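Local atomic coordinates of putative Zn-dependent Alcohol Dehydrogenase (Rhodobacter sphaeroides, PDB entry 3IV6), a protein that binds S-adenosylmethionine in a Rossmann-like fold and, despite its alcohol dehydrogenase name, is probably a methyltransferase. Residues D95-D98 against E102-K105; R130-M135 against R223-H228. All blocks are in the same frame, centred on the assembly; numbering follows the deposited sequence.

Interaction 1 (D95-D98 against E102-K105); sequences DLLD and EIPK. With SAM (S-adenosylmethionine), chain E.
Leu97 meets Ile103 and Pro104 across a short turn, where the extended chain leaving strand 93-96 doubles back and 102-105 follows as irregular coil, with side chains alone making the contact. The two branches of Leu97 divide the work. CD1 reaches Pro104 CD at 4.0 Å, the two side chains set at a slant to each other, while CD2 faces Ile103 CD1 at 4.3 Å. With CG anti to the backbone N (chi1 176°), the leucine extends toward the returning coil, and its carbonyl O approaches C2 of the adenine. Asp98 serves the ligand directly: its OD1 accepts a hydrogen bond from SAM N6 at 3.1 Å, moderately bent at 151°. The same oxygen accepts a second hydrogen bond, from the backbone N of Thr100, and OD2 is held by Asn8 ND2, so both carboxylate oxygens are engaged, which limits rotation. An alanine in place of Asp98 would remove these acceptors and is likely to leave the adenine amino group and Asn8 without their mate and the turn at Thr100 less firmly tied. An acidic residue just beyond the third strand, reading the adenine amino group, is familiar from class I methyltransferases. Backbone bonds from Asp95 and Leu97 join this edge to strand 69-74, where Leu97 also packs on Phe73, whereas Ile103 rests on Ser137 and Leu138 of helix 125-139.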
ATOM      1  N   ASP A  95      -8.928   7.824  10.411  1.00 37.20           N
ATOM      2  CA  ASP A  95      -9.704   6.729  10.984  1.00 40.16           C
ATOM      3  C   ASP A  95      -8.956   5.428  10.970  1.00 37.32           C
ATOM      4  O   ASP A  95      -8.160   5.174  10.095  1.00 37.55           O
ATOM      5  CB  ASP A  95     -11.040   6.574  10.255  1.00 42.58           C
ATOM      6  CG  ASP A  95     -12.028   7.673  10.619  1.00 56.34           C
ATOM      7  OD1 ASP A  95     -12.085   8.000  11.835  1.00 57.48           O
ATOM      8  OD2 ASP A  95     -12.739   8.194   9.707  1.00 53.90           O
ATOM      9  N   LEU A  96      -9.235   4.586  11.945  1.00 41.42           N
ATOM     10  CA  LEU A  96      -8.649   3.263  11.965  1.00 39.38           C
ATOM     11  C   LEU A  96      -9.504   2.322  11.102  1.00 38.77           C
ATOM     12  O   LEU A  96     -10.652   2.061  11.431  1.00 45.03           O
ATOM     13  CB  LEU A  96      -8.537   2.791  13.412  1.00 44.69           C
ATOM     14  CG  LEU A  96      -7.683   1.579  13.786  1.00 48.69           C
ATOM     15  CD1 LEU A  96      -6.201   1.901  13.848  1.00 36.23           C
ATOM     16  CD2 LEU A  96      -8.191   1.042  15.129  1.00 56.30           C
ATOM     17  N   LEU A  97      -8.959   1.825   9.990  1.00 33.37           N
ATOM     18  CA  LEU A  97      -9.736   0.949   9.104  1.00 35.49           C
ATOM     19  C   LEU A  97      -8.852  -0.032   8.331  1.00 33.45           C
ATOM     20  O   LEU A  97      -7.715   0.275   7.994  1.00 30.11           O
ATOM     21  CB  LEU A  97     -10.604   1.780   8.146  1.00 31.86           C
ATOM     22  CG  LEU A  97     -11.452   1.090   7.062  1.00 33.09           C
ATOM     23  CD1 LEU A  97     -12.668   1.905   6.695  1.00 27.98           C
ATOM     24  CD2 LEU A  97     -10.655   0.780   5.776  1.00 32.43           C
ATOM     25  N   ASP A  98      -9.379  -1.215   8.048  1.00 28.69           N
ATOM     26  CA  ASP A  98      -8.607  -2.190   7.312  1.00 28.52           C
ATOM     27  C   ASP A  98      -9.183  -2.391   5.904  1.00 31.53           C
ATOM     28  O   ASP A  98     -10.180  -3.081   5.728  1.00 29.63           O
ATOM     29  CB  ASP A  98      -8.569  -3.495   8.068  1.00 26.68           C
ATOM     30  CG  ASP A  98      -7.892  -4.619   7.282  1.00 35.08           C
ATOM     31  OD1 ASP A  98      -7.653  -4.469   6.065  1.00 32.44           O
ATOM     32  OD2 ASP A  98      -7.616  -5.681   7.888  1.00 39.88           O
ATOM     33  N   GLU A 102     -14.482  -5.649   5.098  1.00 37.36           N
ATOM     34  CA  GLU A 102     -15.624  -5.108   4.410  1.00 44.54           C
ATOM     35  C   GLU A 102     -15.863  -3.680   4.879  1.00 40.99           C
ATOM     36  O   GLU A 102     -15.809  -3.388   6.072  1.00 39.21           O
ATOM     37  CB  GLU A 102     -16.872  -5.984   4.563  1.00 47.02           C
ATOM     38  CG  GLU A 102     -17.920  -5.647   3.517  1.00 62.99           C
ATOM     39  CD  GLU A 102     -19.150  -6.511   3.612  1.00 89.77           C
ATOM     40  OE1 GLU A 102     -19.189  -7.409   4.489  1.00 98.48           O
ATOM     41  OE2 GLU A 102     -20.079  -6.286   2.805  1.00 90.98           O
ATOM     42  N   ILE A 103     -16.121  -2.802   3.918  1.00 32.28           N
ATOM     43  CA  ILE A 103     -16.337  -1.397   4.209  1.00 37.26           C
ATOM     44  C   ILE A 103     -17.628  -1.107   5.044  1.00 37.66           C
ATOM     45  O   ILE A 103     -18.708  -1.641   4.767  1.00 37.98           O
ATOM     46  CB  ILE A 103     -16.297  -0.623   2.883  1.00 34.15           C
ATOM     47  CG1 ILE A 103     -14.941  -0.867   2.233  1.00 31.91           C
ATOM     48  CG2 ILE A 103     -16.571   0.876   3.087  1.00 33.14           C
ATOM     49  CD1 ILE A 103     -13.766  -0.537   3.145  1.00 31.17           C
ATOM     50  N   PRO A 104     -17.520  -0.272   6.080  1.00 31.31           N
ATOM     51  CA  PRO A 104     -18.751   0.158   6.761  1.00 37.36           C
ATOM     52  C   PRO A 104     -19.717   0.872   5.788  1.00 43.94           C
ATOM     53  O   PRO A 104     -19.272   1.756   5.037  1.00 43.60           O
ATOM     54  CB  PRO A 104     -18.247   1.158   7.822  1.00 40.45           C
ATOM     55  CG  PRO A 104     -16.784   0.852   8.019  1.00 36.11           C
ATOM     56  CD  PRO A 104     -16.293   0.248   6.712  1.00 36.95           C
ATOM     57  N   LYS A 105     -21.001   0.505   5.802  1.00 44.04           N
ATOM     58  CA  LYS A 105     -21.984   1.066   4.870  1.00 43.07           C
ATOM     59  C   LYS A 105     -22.029   2.604   4.889  1.00 43.13           C
ATOM     60  O   LYS A 105     -22.272   3.258   3.870  1.00 38.37           O
ATOM     61  CB  LYS A 105     -23.374   0.485   5.158  1.00 49.00           C
ATOM     62  CG  LYS A 105     -23.917   0.882   6.514  1.00 59.09           C
ATOM     63  CD  LYS A 105     -25.184   0.149   6.914  1.00 59.87           C
ATOM     64  CE  LYS A 105     -25.880   0.895   8.052  1.00 63.75           C
ATOM     65  NZ  LYS A 105     -27.287   0.434   8.279  1.00 73.80           N
TER
HETATM   66  N   SAM E 301       4.129   3.244   2.910  1.00 42.04           N
HETATM   67  CA  SAM E 301       4.464   3.421   1.509  1.00 38.72           C
HETATM   68  C   SAM E 301       4.166   4.833   1.050  1.00 30.22           C
HETATM   69  O   SAM E 301       3.679   5.701   1.788  1.00 27.19           O
HETATM   70  OXT SAM E 301       4.457   5.085  -0.096  1.00 31.74           O
HETATM   71  CB  SAM E 301       3.788   2.369   0.638  1.00 37.81           C
HETATM   72  CG  SAM E 301       3.137   1.202   1.392  1.00 38.73           C
HETATM   73  SD  SAM E 301       1.482   1.492   2.097  1.00 56.25           S
HETATM   74  CE  SAM E 301       1.196   3.259   1.799  1.00 34.75           C
HETATM   75  C5' SAM E 301       1.750   1.284   3.894  1.00 32.16           C
HETATM   76  C4' SAM E 301       0.793   1.984   4.853  1.00 32.85           C
HETATM   77  O4' SAM E 301      -0.510   1.449   4.704  1.00 31.89           O
HETATM   78  C3' SAM E 301       1.152   1.763   6.311  1.00 36.31           C
HETATM   79  O3' SAM E 301       0.846   2.960   6.989  1.00 34.93           O
HETATM   80  C2' SAM E 301       0.184   0.703   6.793  1.00 34.20           C
HETATM   81  O2' SAM E 301      -0.184   0.902   8.141  1.00 33.84           O
HETATM   82  C1' SAM E 301      -1.024   0.902   5.895  1.00 27.21           C
HETATM   83  N9  SAM E 301      -1.691  -0.372   5.594  1.00 21.57           N
HETATM   84  C8  SAM E 301      -1.082  -1.531   5.191  1.00 23.23           C
HETATM   85  N7  SAM E 301      -2.031  -2.494   5.038  1.00 23.35           N
HETATM   86  C5  SAM E 301      -3.254  -1.973   5.337  1.00 24.76           C
HETATM   87  C6  SAM E 301      -4.551  -2.520   5.341  1.00 25.11           C
HETATM   88  N6  SAM E 301      -4.798  -3.793   5.021  1.00 21.75           N
HETATM   89  N1  SAM E 301      -5.597  -1.714   5.716  1.00 24.76           N
HETATM   90  C2  SAM E 301      -5.347  -0.400   6.092  1.00 27.24           C
HETATM   91  N3  SAM E 301      -4.088   0.151   6.077  1.00 21.07           N
HETATM   92  C4  SAM E 301      -3.047  -0.630   5.704  1.00 22.55           C

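Interaction 2 (R130-M135 against R223-H228)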
ATOM      1  N   ARG A 130      -9.635  -8.330  -2.314  1.00 27.94           N
ATOM      2  CA  ARG A 130     -10.480  -7.692  -1.306  1.00 28.97           C
ATOM      3  C   ARG A 130     -10.229  -6.171  -1.161  1.00 28.48           C
ATOM      4  O   ARG A 130     -11.167  -5.377  -1.048  1.00 30.43           O
ATOM      5  CB  ARG A 130     -10.336  -8.418   0.037  1.00 30.64           C
ATOM      6  CG  ARG A 130     -11.130  -9.708   0.118  1.00 30.12           C
ATOM      7  CD  ARG A 130     -11.165 -10.256   1.536  1.00 35.19           C
ATOM      8  NE  ARG A 130      -9.891 -10.872   1.899  1.00 42.01           N
ATOM      9  CZ  ARG A 130      -9.122 -10.498   2.918  1.00 44.52           C
ATOM     10  NH1 ARG A 130      -9.482  -9.499   3.728  1.00 40.57           N
ATOM     11  NH2 ARG A 130      -7.990 -11.147   3.127  1.00 41.96           N
ATOM     12  N   ALA A 131      -8.965  -5.771  -1.152  1.00 25.19           N
ATOM     13  CA  ALA A 131      -8.629  -4.359  -1.055  1.00 26.84           C
ATOM     14  C   ALA A 131      -9.247  -3.540  -2.190  1.00 28.91           C
ATOM     15  O   ALA A 131      -9.912  -2.543  -1.931  1.00 30.17           O
ATOM     16  CB  ALA A 131      -7.121  -4.160  -1.016  1.00 23.04           C
ATOM     17  N   CYS A 132      -9.038  -3.963  -3.433  1.00 25.88           N
ATOM     18  CA  CYS A 132      -9.533  -3.204  -4.590  1.00 26.20           C
ATOM     19  C   CYS A 132     -11.026  -3.010  -4.523  1.00 27.09           C
ATOM     20  O   CYS A 132     -11.494  -1.905  -4.687  1.00 28.34           O
ATOM     21  CB  CYS A 132      -9.086  -3.835  -5.925  1.00 23.45           C
ATOM     22  SG  CYS A 132      -7.258  -3.712  -6.085  1.00 29.53           S
ATOM     23  N   LEU A 133     -11.767  -4.082  -4.248  1.00 31.26           N
ATOM     24  CA  LEU A 133     -13.189  -4.001  -3.882  1.00 32.38           C
ATOM     25  C   LEU A 133     -13.485  -2.914  -2.810  1.00 32.45           C
ATOM     26  O   LEU A 133     -14.376  -2.097  -2.979  1.00 33.28           O
ATOM     27  CB  LEU A 133     -13.698  -5.374  -3.427  1.00 34.43           C
ATOM     28  CG  LEU A 133     -15.208  -5.651  -3.456  1.00 42.39           C
ATOM     29  CD1 LEU A 133     -15.865  -5.157  -4.746  1.00 39.47           C
ATOM     30  CD2 LEU A 133     -15.470  -7.123  -3.283  1.00 42.40           C
ATOM     31  N   GLY A 134     -12.719  -2.899  -1.726  1.00 30.01           N
ATOM     32  CA  GLY A 134     -12.858  -1.866  -0.737  1.00 27.02           C
ATOM     33  C   GLY A 134     -12.661  -0.458  -1.287  1.00 26.88           C
ATOM     34  O   GLY A 134     -13.360   0.473  -0.905  1.00 30.09           O
HETATM   35  N   MSE A 135     -11.685  -0.266  -2.158  1.00 25.06           N
HETATM   36  CA  MSE A 135     -11.433   1.066  -2.673  1.00 23.56           C
HETATM   37  C   MSE A 135     -12.618   1.512  -3.553  1.00 28.28           C
HETATM   38  O   MSE A 135     -13.082   2.671  -3.508  1.00 26.21           O
HETATM   39  CB  MSE A 135     -10.141   1.083  -3.472  1.00 19.37           C
HETATM   40  CG  MSE A 135      -8.889   0.744  -2.702  1.00 25.44           C
HETATM   41 SE   MSE A 135      -7.308   0.407  -3.842  0.75 34.30          SE
HETATM   42  CE  MSE A 135      -6.239  -0.639  -2.588  1.00 21.57           C
ATOM     43  N   ARG A 223      -3.347  -6.255 -13.907  1.00 28.33           N
ATOM     44  CA  ARG A 223      -4.494  -6.311 -14.777  1.00 32.79           C
ATOM     45  C   ARG A 223      -5.377  -7.508 -14.467  1.00 35.15           C
ATOM     46  O   ARG A 223      -6.614  -7.399 -14.474  1.00 34.52           O
ATOM     47  CB  ARG A 223      -4.049  -6.271 -16.243  1.00 39.46           C
ATOM     48  CG  ARG A 223      -3.670  -4.874 -16.688  1.00 35.03           C
ATOM     49  CD  ARG A 223      -3.114  -4.779 -18.095  1.00 42.75           C
ATOM     50  NE  ARG A 223      -2.223  -3.614 -18.153  1.00 52.03           N
ATOM     51  CZ  ARG A 223      -2.565  -2.414 -18.628  1.00 48.01           C
ATOM     52  NH1 ARG A 223      -3.777  -2.223 -19.127  1.00 49.34           N
ATOM     53  NH2 ARG A 223      -1.692  -1.411 -18.619  1.00 40.15           N
ATOM     54  N   ALA A 224      -4.744  -8.645 -14.181  1.00 36.95           N
ATOM     55  CA  ALA A 224      -5.475  -9.876 -13.826  1.00 34.37           C
ATOM     56  C   ALA A 224      -6.256  -9.721 -12.522  1.00 34.51           C
ATOM     57  O   ALA A 224      -7.340 -10.267 -12.354  1.00 35.56           O
ATOM     58  CB  ALA A 224      -4.525 -11.006 -13.699  1.00 25.54           C
ATOM     59  N   LEU A 225      -5.666  -8.990 -11.596  1.00 32.13           N
ATOM     60  CA  LEU A 225      -6.292  -8.708 -10.317  1.00 37.51           C
ATOM     61  C   LEU A 225      -7.560  -7.864 -10.450  1.00 37.71           C
ATOM     62  O   LEU A 225      -8.592  -8.185  -9.863  1.00 43.51           O
ATOM     63  CB  LEU A 225      -5.276  -7.979  -9.442  1.00 36.93           C
ATOM     64  CG  LEU A 225      -5.710  -7.331  -8.150  1.00 29.86           C
ATOM     65  CD1 LEU A 225      -5.916  -8.419  -7.185  1.00 34.99           C
ATOM     66  CD2 LEU A 225      -4.567  -6.495  -7.733  1.00 26.82           C
ATOM     67  N   LEU A 226      -7.456  -6.786 -11.218  1.00 32.38           N
ATOM     68  CA  LEU A 226      -8.551  -5.856 -11.476  1.00 30.84           C
ATOM     69  C   LEU A 226      -9.730  -6.445 -12.229  1.00 33.77           C
ATOM     70  O   LEU A 226     -10.852  -5.971 -12.049  1.00 33.52           O
ATOM     71  CB  LEU A 226      -8.038  -4.650 -12.255  1.00 29.81           C
ATOM     72  CG  LEU A 226      -7.048  -3.694 -11.570  1.00 31.32           C
ATOM     73  CD1 LEU A 226      -6.643  -2.620 -12.536  1.00 28.52           C
ATOM     74  CD2 LEU A 226      -7.602  -3.059 -10.277  1.00 25.21           C
ATOM     75  N   SER A 227      -9.470  -7.472 -13.050  1.00 37.10           N
ATOM     76  CA  SER A 227     -10.493  -8.173 -13.848  1.00 32.36           C
ATOM     77  C   SER A 227     -11.005  -9.438 -13.189  1.00 35.95           C
ATOM     78  O   SER A 227     -11.839 -10.148 -13.751  1.00 41.70           O
ATOM     79  CB  SER A 227      -9.924  -8.577 -15.202  1.00 37.05           C
ATOM     80  OG  SER A 227      -8.913  -9.574 -15.084  1.00 37.75           O
ATOM     81  N   HIS A 228     -10.476  -9.744 -12.013  1.00 38.86           N
ATOM     82  CA  HIS A 228     -10.848 -10.950 -11.281  1.00 36.82           C
ATOM     83  C   HIS A 228     -12.297 -10.883 -10.807  1.00 38.66           C
ATOM     84  O   HIS A 228     -12.785  -9.824 -10.373  1.00 37.08           O
ATOM     85  CB  HIS A 228      -9.913 -11.135 -10.077  1.00 36.84           C
ATOM     86  CG  HIS A 228     -10.025 -12.479  -9.434  1.00 40.55           C
ATOM     87  ND1 HIS A 228     -11.028 -12.799  -8.539  1.00 39.34           N
ATOM     88  CD2 HIS A 228      -9.266 -13.594  -9.568  1.00 36.92           C
ATOM     89  CE1 HIS A 228     -10.880 -14.053  -8.155  1.00 40.30           C
ATOM     90  NE2 HIS A 228      -9.824 -14.560  -8.768  1.00 39.73           N
TER
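Cys132 of helix 125-139 points its thiol at Leu225 and Leu226 in the last turn of helix 219-226, an entirely apolar and buried meeting that covers 98 Å² in all. The second segment enters with Arg223, whose NE forms a salt bridge with Asp219 OD2, one turn earlier, well apart from the contact. Leu225 is the first residue to touch: CG stands anti to its backbone N (chi1 169°), which carries the branch end closer to the thiol than the start of the side chain would suggest, and CD2 comes within 4.2 Å of Cys132 SG. Leu226 follows, and its CD2 lies 4.3 Å from Cys132 SG. Leu225 CD2 and Leu226 CD2 are 5.2 Å from each other, and the two directions from the sulfur open by about 76°, so that one small side chain serves two consecutive leucines. The backbones also come nearest here, with Cys132 CA 7.4 Å from Leu226 CA, a separation that suits the short cysteine side chain. At Ser227 the helix has ended, although its N still bonds to Arg223 O at 3.2 Å, and His228 N reaches Leu225 O at 3.3 Å as the chain turns off. The contact thus sets the end of helix 219-226 against the middle of helix 125-139: Leu225 extends it onto Ala128 and Arg129, Val231 also touches Cys132, and Met135, a selenomethionine one turn on, packs on strand 113-117.

The two interactions follow one another along the chain, 95-98 with 102-105 closing before 130-135 with 223-228 opens, and their centres lie about 17 Å apart. Helix 125-139 is the element they share. Ile103 of interaction 1 packs on it, with CG1 3.8 Å from Gly134 O, while Cys132 of interaction 2 receives helix 219-226. Interaction 1 belongs to the outer, ligand-binding part of the seven-stranded sheet; interaction 2 brings in the later region of the chain that leads to strand 237-244 at the opposite edge. Ala131 touching Ile99, which binds S-adenosylmethionine, further joins this helix to the loop after strand 93-96 that binds the ligand.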